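PDB 4XG1: diaminopimelate decarboxylase from Psychromonas ingrahamii, which probably catalyses the pyridoxal 5'-phosphate-dependent decarboxylation of meso-diaminopimelate to L-lysine, the closing step of lysine biosynthesis. Local coordinates for residues B[208-219]-B[256-267]; B[321-330]-B[366-374]. One frame throughout, in Å; residues are numbered along the deposited sequence.

Contact 1 of 2, residues B[208-219]-B[256-267]; sequences IAPFIEALDKLL and YMTAIINRMAGR. With TME (propane), chain Q.
Ile208 lies beside Tyr256, and one turn on Ile212 lies beside Ile260, because helices 209-219 and 256-262 run in nearly the same direction, their axes 10.2 Å apart and inclined by 26°. The small side chain of Ala259 suits this interface: its CB receives Ile208 CG2 at 3.9 Å and Ile212 CD1 at 4.0 Å. Flanking it is a T-shaped aromatic pair, with the CE1 edge of Tyr256 standing over one face of Phe211 and the planes turned by 82°. Leu215 reaches across with CD2 to Arg263 CB, 3.8 Å away, and to Ile260 CG2. Toward the surface, Arg263 bends at its second and third torsions, which returns its guanidinium to Asp216. Arg263 NE donates to the syn side of Asp216 OD1 at 2.8 Å, a nearly straight hydrogen bond (169°) within a salt bridge; Arg263 NH2 adds a weak bond. Beyond it, Leu219 CD2 sits over the centre of the Arg267 guanidinium face, 3.9 Å from CZ, and Arg267 NH2 pairs with Asp223. The helices and the turn after the second lie in the TIM barrel's outer layer: Leu215 packs on Leu235 of strand 234-236, Tyr256 on Phe273, and Ile260 and Met264 on Leu271 of strand 270-273.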
loop_
_atom_site.group_PDB
_atom_site.type_symbol
_atom_site.label_atom_id
_atom_site.label_comp_id
_atom_site.label_asym_id
_atom_site.label_seq_id
_atom_site.Cartn_x
_atom_site.Cartn_y
_atom_site.Cartn_z
ATOM N N ILE B 208 0.022 17.025 24.712
ATOM C CA ILE B 208 -0.917 16.384 25.649
ATOM C C ILE B 208 -2.304 17.023 25.634
ATOM O O ILE B 208 -3.312 16.363 25.850
ATOM C CB ILE B 208 -0.381 16.474 27.111
ATOM C CG1 ILE B 208 0.881 15.630 27.275
ATOM C CG2 ILE B 208 -1.395 16.039 28.178
ATOM C CD1 ILE B 208 1.776 16.028 28.446
ATOM N N ALA B 209 -2.375 18.310 25.344
ATOM C CA ALA B 209 -3.599 19.057 25.539
ATOM C C ALA B 209 -4.835 18.444 24.907
ATOM O O ALA B 209 -5.885 18.329 25.545
ATOM C CB ALA B 209 -3.411 20.495 25.082
ATOM N N PRO B 210 -4.747 18.029 23.646
ATOM C CA PRO B 210 -5.978 17.536 23.035
ATOM C C PRO B 210 -6.513 16.300 23.697
ATOM O O PRO B 210 -7.720 16.032 23.665
ATOM C CB PRO B 210 -5.571 17.239 21.578
ATOM C CG PRO B 210 -4.213 17.757 21.401
ATOM C CD PRO B 210 -3.595 17.929 22.751
ATOM N N PHE B 211 -5.607 15.488 24.217
ATOM C CA PHE B 211 -6.019 14.232 24.848
ATOM C C PHE B 211 -6.834 14.549 26.105
ATOM O O PHE B 211 -7.935 14.049 26.314
ATOM C CB PHE B 211 -4.779 13.405 25.191
ATOM C CG PHE B 211 -4.022 12.928 23.985
ATOM C CD1 PHE B 211 -4.553 11.909 23.181
ATOM C CD2 PHE B 211 -2.804 13.484 23.632
ATOM C CE1 PHE B 211 -3.871 11.455 22.047
ATOM C CE2 PHE B 211 -2.118 13.032 22.505
ATOM C CZ PHE B 211 -2.657 12.030 21.701
ATOM N N ILE B 212 -6.324 15.487 26.880
ATOM C CA ILE B 212 -7.005 15.923 28.090
ATOM C C ILE B 212 -8.325 16.540 27.743
ATOM O O ILE B 212 -9.375 16.219 28.297
ATOM C CB ILE B 212 -6.169 16.963 28.836
ATOM C CG1 ILE B 212 -4.807 16.401 29.241
ATOM C CG2 ILE B 212 -6.906 17.396 30.081
ATOM C CD1 ILE B 212 -4.854 15.140 30.082
ATOM N N GLU B 213 -8.278 17.471 26.812
ATOM C CA GLU B 213 -9.517 18.080 26.358
ATOM C C GLU B 213 -10.560 17.040 26.021
ATOM O O GLU B 213 -11.712 17.168 26.399
ATOM C CB GLU B 213 -9.273 19.014 25.190
ATOM C CG GLU B 213 -10.504 19.883 24.961
ATOM C CD GLU B 213 -10.270 21.157 24.164
ATOM O OE1 GLU B 213 -9.105 21.518 23.818
ATOM O OE2 GLU B 213 -11.279 21.830 23.898
ATOM N N ALA B 214 -10.150 15.997 25.325
ATOM C CA ALA B 214 -11.047 14.913 24.944
ATOM C C ALA B 214 -11.567 14.131 26.149
ATOM O O ALA B 214 -12.765 13.816 26.248
ATOM C CB ALA B 214 -10.326 13.962 23.995
ATOM N N LEU B 215 -10.652 13.810 27.054
ATOM C CA LEU B 215 -11.044 13.162 28.285
ATOM C C LEU B 215 -12.144 13.929 29.051
ATOM O O LEU B 215 -13.262 13.398 29.297
ATOM C CB LEU B 215 -9.816 12.973 29.168
ATOM C CG LEU B 215 -10.035 12.438 30.572
ATOM C CD1 LEU B 215 -10.895 11.195 30.505
ATOM C CD2 LEU B 215 -8.709 12.152 31.194
ATOM N N ASP B 216 -11.848 15.187 29.384
ATOM C CA ASP B 216 -12.828 16.069 30.046
ATOM C C ASP B 216 -14.218 15.905 29.464
ATOM O O ASP B 216 -15.165 15.646 30.190
ATOM C CB ASP B 216 -12.375 17.529 29.956
ATOM C CG ASP B 216 -11.139 17.826 30.835
ATOM O OD1 ASP B 216 -10.763 16.949 31.655
ATOM O OD2 ASP B 216 -10.531 18.918 30.701
ATOM N N LYS B 217 -14.362 16.042 28.159
ATOM C CA LYS B 217 -15.703 16.056 27.556
ATOM C C LYS B 217 -16.345 14.729 27.570
ATOM O O LYS B 217 -17.572 14.629 27.509
ATOM C CB LYS B 217 -15.641 16.532 26.128
ATOM C CG LYS B 217 -14.704 17.733 26.075
ATOM C CD LYS B 217 -15.482 18.977 25.792
ATOM C CE LYS B 217 -14.491 20.014 25.360
ATOM N NZ LYS B 217 -15.184 21.249 24.953
ATOM N N LEU B 218 -15.533 13.690 27.605
ATOM C CA LEU B 218 -16.075 12.343 27.705
ATOM C C LEU B 218 -16.514 11.996 29.151
ATOM O O LEU B 218 -17.516 11.296 29.331
ATOM C CB LEU B 218 -15.070 11.299 27.177
ATOM C CG LEU B 218 -14.702 11.408 25.697
ATOM C CD1 LEU B 218 -13.558 10.464 25.357
ATOM C CD2 LEU B 218 -15.866 11.161 24.759
ATOM N N LEU B 219 -15.802 12.522 30.144
ATOM C CA LEU B 219 -16.218 12.370 31.547
ATOM C C LEU B 219 -17.545 13.058 31.799
ATOM O O LEU B 219 -18.478 12.454 32.315
ATOM C CB LEU B 219 -15.177 12.915 32.497
ATOM C CG LEU B 219 -13.852 12.154 32.461
ATOM C CD1 LEU B 219 -12.812 12.787 33.361
ATOM C CD2 LEU B 219 -14.062 10.699 32.844
ATOM N N TYR B 256 2.409 11.453 29.232
ATOM C CA TYR B 256 1.070 11.404 28.682
ATOM C C TYR B 256 0.130 10.708 29.610
ATOM O O TYR B 256 -1.009 11.174 29.825
ATOM C CB TYR B 256 1.119 10.682 27.316
ATOM C CG TYR B 256 -0.119 9.924 26.839
ATOM C CD1 TYR B 256 -1.121 10.565 26.149
ATOM C CD2 TYR B 256 -0.248 8.560 27.020
ATOM C CE1 TYR B 256 -2.236 9.860 25.645
ATOM C CE2 TYR B 256 -1.368 7.868 26.538
ATOM C CZ TYR B 256 -2.346 8.521 25.833
ATOM O OH TYR B 256 -3.455 7.846 25.329
ATOM N N MET B 257 0.565 9.571 30.143
ATOM C CA MET B 257 -0.288 8.788 31.036
ATOM C C MET B 257 -0.564 9.501 32.392
ATOM O O MET B 257 -1.712 9.627 32.813
ATOM C CB MET B 257 0.359 7.461 31.316
ATOM C CG MET B 257 -0.533 6.497 32.013
ATOM S SD MET B 257 -1.907 5.863 31.080
ATOM C CE MET B 257 -0.960 5.112 29.727
ATOM N N THR B 258 0.481 10.003 33.024
ATOM C CA THR B 258 0.365 10.707 34.303
ATOM C C THR B 258 -0.633 11.854 34.222
ATOM O O THR B 258 -1.535 11.955 35.072
ATOM C CB THR B 258 1.722 11.310 34.756
ATOM O OG1 THR B 258 2.776 10.353 34.572
ATOM C CG2 THR B 258 1.662 11.649 36.183
ATOM N N ALA B 259 -0.516 12.683 33.183
ATOM C CA ALA B 259 -1.526 13.726 32.983
ATOM C C ALA B 259 -2.946 13.129 32.948
ATOM O O ALA B 259 -3.897 13.651 33.583
ATOM C CB ALA B 259 -1.236 14.498 31.719
ATOM N N ILE B 260 -3.102 12.025 32.241
ATOM C CA ILE B 260 -4.426 11.433 32.118
ATOM C C ILE B 260 -4.900 10.884 33.452
ATOM O O ILE B 260 -6.118 10.929 33.769
ATOM C CB ILE B 260 -4.448 10.354 31.005
ATOM C CG1 ILE B 260 -4.461 11.023 29.637
ATOM C CG2 ILE B 260 -5.684 9.461 31.106
ATOM C CD1 ILE B 260 -4.114 10.107 28.485
ATOM N N ILE B 261 -3.956 10.337 34.210
ATOM C CA ILE B 261 -4.276 9.700 35.487
ATOM C C ILE B 261 -4.595 10.764 36.529
ATOM O O ILE B 261 -5.656 10.690 37.165
ATOM C CB ILE B 261 -3.096 8.857 35.982
ATOM C CG1 ILE B 261 -2.806 7.826 34.909
ATOM C CG2 ILE B 261 -3.367 8.284 37.382
ATOM C CD1 ILE B 261 -3.291 6.443 35.230
ATOM N N ASN B 262 -3.714 11.763 36.634
ATOM C CA ASN B 262 -3.960 12.941 37.470
ATOM C C ASN B 262 -5.392 13.426 37.204
ATOM O O ASN B 262 -6.211 13.517 38.150
ATOM C CB ASN B 262 -2.943 14.067 37.237
ATOM C CG ASN B 262 -1.514 13.683 37.637
ATOM O OD1 ASN B 262 -1.304 12.717 38.360
ATOM N ND2 ASN B 262 -0.528 14.451 37.169
ATOM N N ARG B 263 -5.748 13.640 35.932
ATOM C CA ARG B 263 -7.166 14.062 35.605
ATOM C C ARG B 263 -8.265 13.118 36.083
ATOM O O ARG B 263 -9.451 13.488 36.139
ATOM C CB ARG B 263 -7.398 14.318 34.093
ATOM C CG ARG B 263 -7.367 15.759 33.632
ATOM C CD ARG B 263 -8.270 16.720 34.410
ATOM N NE ARG B 263 -9.702 16.541 34.174
ATOM C CZ ARG B 263 -10.665 16.302 35.076
ATOM N NH1 ARG B 263 -10.414 16.191 36.376
ATOM N NH2 ARG B 263 -11.935 16.175 34.663
ATOM N N MET B 264 -7.899 11.879 36.372
ATOM C CA MET B 264 -8.845 10.866 36.898
ATOM C C MET B 264 -9.048 11.010 38.396
ATOM O O MET B 264 -9.848 10.261 38.994
ATOM C CB MET B 264 -8.337 9.452 36.657
ATOM C CG MET B 264 -8.403 8.995 35.226
ATOM S SD MET B 264 -9.951 9.415 34.375
ATOM C CE MET B 264 -11.083 8.086 34.711
ATOM N N ALA B 265 -8.271 11.911 38.994
ATOM C CA ALA B 265 -8.693 12.630 40.193
ATOM C C ALA B 265 -9.059 11.657 41.300
ATOM O O ALA B 265 -8.169 11.100 41.928
ATOM C CB ALA B 265 -9.866 13.576 39.861
ATOM N N GLY B 266 -10.361 11.434 41.505
ATOM C CA GLY B 266 -10.851 10.363 42.372
ATOM C C GLY B 266 -11.980 9.636 41.682
ATOM O O GLY B 266 -13.138 9.773 42.072
ATOM N N ARG B 267 -11.632 8.901 40.614
ATOM C CA ARG B 267 -12.526 7.896 39.974
ATOM C C ARG B 267 -11.906 6.505 39.908
ATOM O O ARG B 267 -10.691 6.337 39.951
ATOM C CB ARG B 267 -12.896 8.284 38.536
ATOM C CG ARG B 267 -14.081 9.204 38.405
ATOM C CD ARG B 267 -14.062 9.802 37.015
ATOM N NE ARG B 267 -15.372 10.251 36.576
ATOM C CZ ARG B 267 -15.709 11.509 36.341
ATOM N NH1 ARG B 267 -14.819 12.497 36.498
ATOM N NH2 ARG B 267 -16.956 11.770 35.944
HETATM C C1 TME Q . 0.239 21.031 25.428
HETATM C C2 TME Q . 0.641 19.775 26.203
HETATM C C3 TME Q . 1.986 19.143 25.762
#

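Contact 2 of 2, residues B[321-330]-B[366-374]; sequences QNIIPLNTDY and DYLVIRSTG
Ile324 and Val369 form an antiparallel hydrogen-bonded pair, exchanging two backbone bonds of 2.9 Å (Ile324 N to Val369 O and Val369 N to Ile324 O). Ile324 carries CG1 between its backbone N and carbonyl carbon (chi1 67°), a crowded placement that lays CG1 4.0 Å from Val369 CB and brings CD1 to 3.7 Å from Arg371 CD. The aliphatic part of Arg371 can thus pack on isoleucine while its NH2 goes on to a salt bridge with Asp2. Leu326 has CG anti to its backbone N (chi1 -165°); running alongside Tyr367, it sets CD2 3.6 Å from Tyr367 CB and turns CD1 to Val369 CG2. On the face opposite Ile324 and Val369, buried Ile323 sets CG2 4.1 Å from Leu368 CB, aliphatic chains suited to burial. Pro325, which lacks an N-H, suits its non-hydrogen-bonded place opposite Leu368. Arg371 N donates firmly to Asn322 O (2.8 Å, 175°); the nearby Gln321 side chain, its weak bond to Ser372 O included, is doubtfully placed. Such antiparallel pairing, with strand 284-294 on the far side of 367-371, belongs to the beta domain that accompanies the barrel in class-II Orn/Lys/Arg decarboxylases.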
loop_
_atom_site.group_PDB
_atom_site.type_symbol
_atom_site.label_atom_id
_atom_site.label_comp_id
_atom_site.label_asym_id
_atom_site.label_seq_id
_atom_site.Cartn_x
_atom_site.Cartn_y
_atom_site.Cartn_z
ATOM N N GLN B 321 11.613 10.287 7.267
ATOM C CA GLN B 321 12.142 9.165 7.988
ATOM C C GLN B 321 13.679 9.288 7.917
ATOM O O GLN B 321 14.252 9.484 6.839
ATOM C CB GLN B 321 11.662 7.904 7.273
ATOM C CG GLN B 321 11.004 6.915 8.205
ATOM C CD GLN B 321 9.500 6.820 8.227
ATOM O OE1 GLN B 321 8.755 7.270 7.378
ATOM N NE2 GLN B 321 9.051 6.197 9.267
ATOM N N ASN B 322 14.341 9.304 9.062
ATOM C CA ASN B 322 15.766 9.512 9.089
ATOM C C ASN B 322 16.461 8.331 8.388
ATOM O O ASN B 322 16.075 7.188 8.578
ATOM C CB ASN B 322 16.245 9.643 10.541
ATOM C CG ASN B 322 17.672 10.179 10.652
ATOM O OD1 ASN B 322 18.186 10.843 9.760
ATOM N ND2 ASN B 322 18.292 9.910 11.763
ATOM N N ILE B 323 17.484 8.632 7.595
ATOM C CA ILE B 323 18.248 7.637 6.864
ATOM C C ILE B 323 19.731 7.798 7.225
ATOM O O ILE B 323 20.325 8.842 6.949
ATOM C CB ILE B 323 18.058 7.792 5.364
ATOM C CG1 ILE B 323 16.563 7.711 5.022
ATOM C CG2 ILE B 323 18.833 6.710 4.624
ATOM C CD1 ILE B 323 16.227 7.871 3.537
ATOM N N ILE B 324 20.302 6.762 7.841
ATOM C CA ILE B 324 21.636 6.796 8.394
ATOM C C ILE B 324 22.491 5.625 7.897
ATOM O O ILE B 324 21.965 4.577 7.545
ATOM C CB ILE B 324 21.603 6.757 9.927
ATOM C CG1 ILE B 324 21.075 5.427 10.431
ATOM C CG2 ILE B 324 20.765 7.898 10.434
ATOM C CD1 ILE B 324 21.051 5.329 11.937
ATOM N N PRO B 325 23.833 5.793 7.902
ATOM C CA PRO B 325 24.714 4.768 7.364
ATOM C C PRO B 325 24.892 3.645 8.359
ATOM O O PRO B 325 24.654 3.815 9.532
ATOM C CB PRO B 325 26.038 5.522 7.139
ATOM C CG PRO B 325 26.046 6.568 8.190
ATOM C CD PRO B 325 24.597 6.968 8.381
ATOM N N LEU B 326 25.320 2.498 7.865
ATOM C CA LEU B 326 25.536 1.342 8.704
ATOM C C LEU B 326 26.812 1.480 9.537
ATOM O O LEU B 326 26.938 0.874 10.606
ATOM C CB LEU B 326 25.592 0.114 7.813
ATOM C CG LEU B 326 25.452 -1.216 8.524
ATOM C CD1 LEU B 326 24.103 -1.327 9.216
ATOM C CD2 LEU B 326 25.629 -2.354 7.531
ATOM N N ASN B 327 27.749 2.298 9.048
ATOM C CA ASN B 327 29.013 2.580 9.731
ATOM C C ASN B 327 29.415 4.062 9.648
ATOM O O ASN B 327 29.407 4.663 8.558
ATOM C CB ASN B 327 30.127 1.733 9.107
ATOM C CG ASN B 327 31.334 1.585 10.016
ATOM O OD1 ASN B 327 31.414 2.181 11.105
ATOM N ND2 ASN B 327 32.275 0.765 9.588
ATOM N N THR B 328 29.794 4.634 10.795
ATOM C CA THR B 328 30.291 6.018 10.846
ATOM C C THR B 328 31.777 6.140 10.505
ATOM O O THR B 328 32.214 7.193 10.034
ATOM C CB THR B 328 30.104 6.637 12.231
ATOM O OG1 THR B 328 30.443 5.668 13.220
ATOM C CG2 THR B 328 28.668 7.088 12.422
ATOM N N ASP B 329 32.541 5.071 10.725
ATOM C CA ASP B 329 33.963 5.077 10.401
ATOM C C ASP B 329 34.332 3.904 9.496
ATOM O O ASP B 329 34.847 2.886 9.968
ATOM N N TYR B 330 34.089 4.065 8.199
ATOM C CA TYR B 330 34.432 3.029 7.235
ATOM C C TYR B 330 35.948 2.953 7.103
ATOM O O TYR B 330 36.613 3.963 6.870
ATOM C CB TYR B 330 33.791 3.275 5.843
ATOM C CG TYR B 330 32.374 2.732 5.696
ATOM C CD1 TYR B 330 32.141 1.374 5.534
ATOM C CD2 TYR B 330 31.273 3.578 5.727
ATOM C CE1 TYR B 330 30.852 0.878 5.416
ATOM C CE2 TYR B 330 29.986 3.089 5.612
ATOM C CZ TYR B 330 29.775 1.738 5.454
ATOM O OH TYR B 330 28.486 1.246 5.335
ATOM N N ASP B 366 27.032 0.045 -0.355
ATOM C CA ASP B 366 26.791 0.349 1.074
ATOM C C ASP B 366 25.355 0.018 1.518
ATOM O O ASP B 366 24.412 0.139 0.738
ATOM C CB ASP B 366 27.030 1.845 1.338
ATOM C CG ASP B 366 28.499 2.210 1.426
ATOM O OD1 ASP B 366 29.313 1.323 1.775
ATOM O OD2 ASP B 366 28.846 3.405 1.143
ATOM N N TYR B 367 25.213 -0.287 2.798
ATOM C CA TYR B 367 23.931 -0.466 3.425
ATOM C C TYR B 367 23.463 0.807 4.149
ATOM O O TYR B 367 24.228 1.439 4.862
ATOM C CB TYR B 367 24.009 -1.588 4.446
ATOM C CG TYR B 367 24.133 -2.932 3.831
ATOM C CD1 TYR B 367 23.133 -3.429 3.014
ATOM C CD2 TYR B 367 25.227 -3.733 4.080
ATOM C CE1 TYR B 367 23.226 -4.687 2.438
ATOM C CE2 TYR B 367 25.334 -4.989 3.509
ATOM C CZ TYR B 367 24.323 -5.459 2.679
ATOM O OH TYR B 367 24.405 -6.703 2.106
ATOM N N LEU B 368 22.196 1.175 3.968
ATOM C CA LEU B 368 21.570 2.272 4.708
ATOM C C LEU B 368 20.433 1.768 5.565
ATOM O O LEU B 368 19.844 0.749 5.298
ATOM C CB LEU B 368 21.029 3.308 3.762
ATOM C CG LEU B 368 22.059 4.029 2.915
ATOM C CD1 LEU B 368 21.405 4.938 1.906
ATOM C CD2 LEU B 368 22.937 4.834 3.845
ATOM N N VAL B 369 20.164 2.498 6.625
ATOM C CA VAL B 369 19.180 2.114 7.624
ATOM C C VAL B 369 18.180 3.256 7.644
ATOM O O VAL B 369 18.557 4.415 7.802
ATOM C CB VAL B 369 19.838 1.950 9.000
ATOM C CG1 VAL B 369 18.823 1.940 10.112
ATOM C CG2 VAL B 369 20.664 0.683 9.033
ATOM N N ILE B 370 16.906 2.915 7.477
ATOM C CA ILE B 370 15.816 3.883 7.532
ATOM C C ILE B 370 15.211 3.687 8.876
ATOM O O ILE B 370 14.750 2.582 9.201
ATOM C CB ILE B 370 14.784 3.582 6.455
ATOM C CG1 ILE B 370 15.508 3.573 5.122
ATOM C CG2 ILE B 370 13.691 4.625 6.423
ATOM C CD1 ILE B 370 14.778 2.799 4.074
ATOM N N ARG B 371 15.223 4.751 9.670
ATOM C CA ARG B 371 14.759 4.628 11.028
ATOM C C ARG B 371 13.264 4.836 11.148
ATOM O O ARG B 371 12.642 5.412 10.267
ATOM C CB ARG B 371 15.502 5.592 11.918
ATOM C CG ARG B 371 16.946 5.185 12.151
ATOM C CD ARG B 371 17.630 5.958 13.283
ATOM N NE ARG B 371 16.695 6.360 14.340
ATOM C CZ ARG B 371 16.332 5.626 15.401
ATOM N NH1 ARG B 371 16.828 4.399 15.596
ATOM N NH2 ARG B 371 15.432 6.129 16.262
ATOM N N SER B 372 12.702 4.346 12.237
ATOM C CA SER B 372 11.346 4.650 12.634
ATOM C C SER B 372 10.339 4.013 11.733
ATOM O O SER B 372 9.324 4.625 11.372
ATOM C CB SER B 372 11.107 6.165 12.664
ATOM O OG SER B 372 12.182 6.839 13.286
ATOM N N THR B 373 10.602 2.777 11.369
ATOM C CA THR B 373 9.781 2.091 10.404
ATOM C C THR B 373 9.089 0.884 11.027
ATOM O O THR B 373 8.572 0.023 10.332
ATOM C CB THR B 373 10.601 1.628 9.203
ATOM O OG1 THR B 373 11.615 0.738 9.653
ATOM C CG2 THR B 373 11.204 2.777 8.483
ATOM N N GLY B 374 9.039 0.841 12.347
ATOM C CA GLY B 374 8.401 -0.280 13.020
ATOM C C GLY B 374 6.877 -0.197 13.038
ATOM O O GLY B 374 6.211 -1.191 13.351
HETATM O O HOH W 1 13.213 8.621 11.974
#

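How the contacts relate
The two contacts come in series along the chain, contact 1 closing before contact 2 opens, and they lie in different parts of the fold. Contact 1 joins two helices on the outside of the parallel-stranded TIM barrel; contact 2 joins two strands of the mixed, largely antiparallel sheet. Their centres are 38 Å apart and their nearest atoms about 17 Å; they share no helix or sheet. The side chain of Phe211 comes to about 8 Å and that of Gln321 to about 7 Å from a bound pyridoxal phosphate-lysine adduct, not necessarily the same copy. In this homodimeric family the active sites form between the barrel of one subunit and residues of the partner subunit.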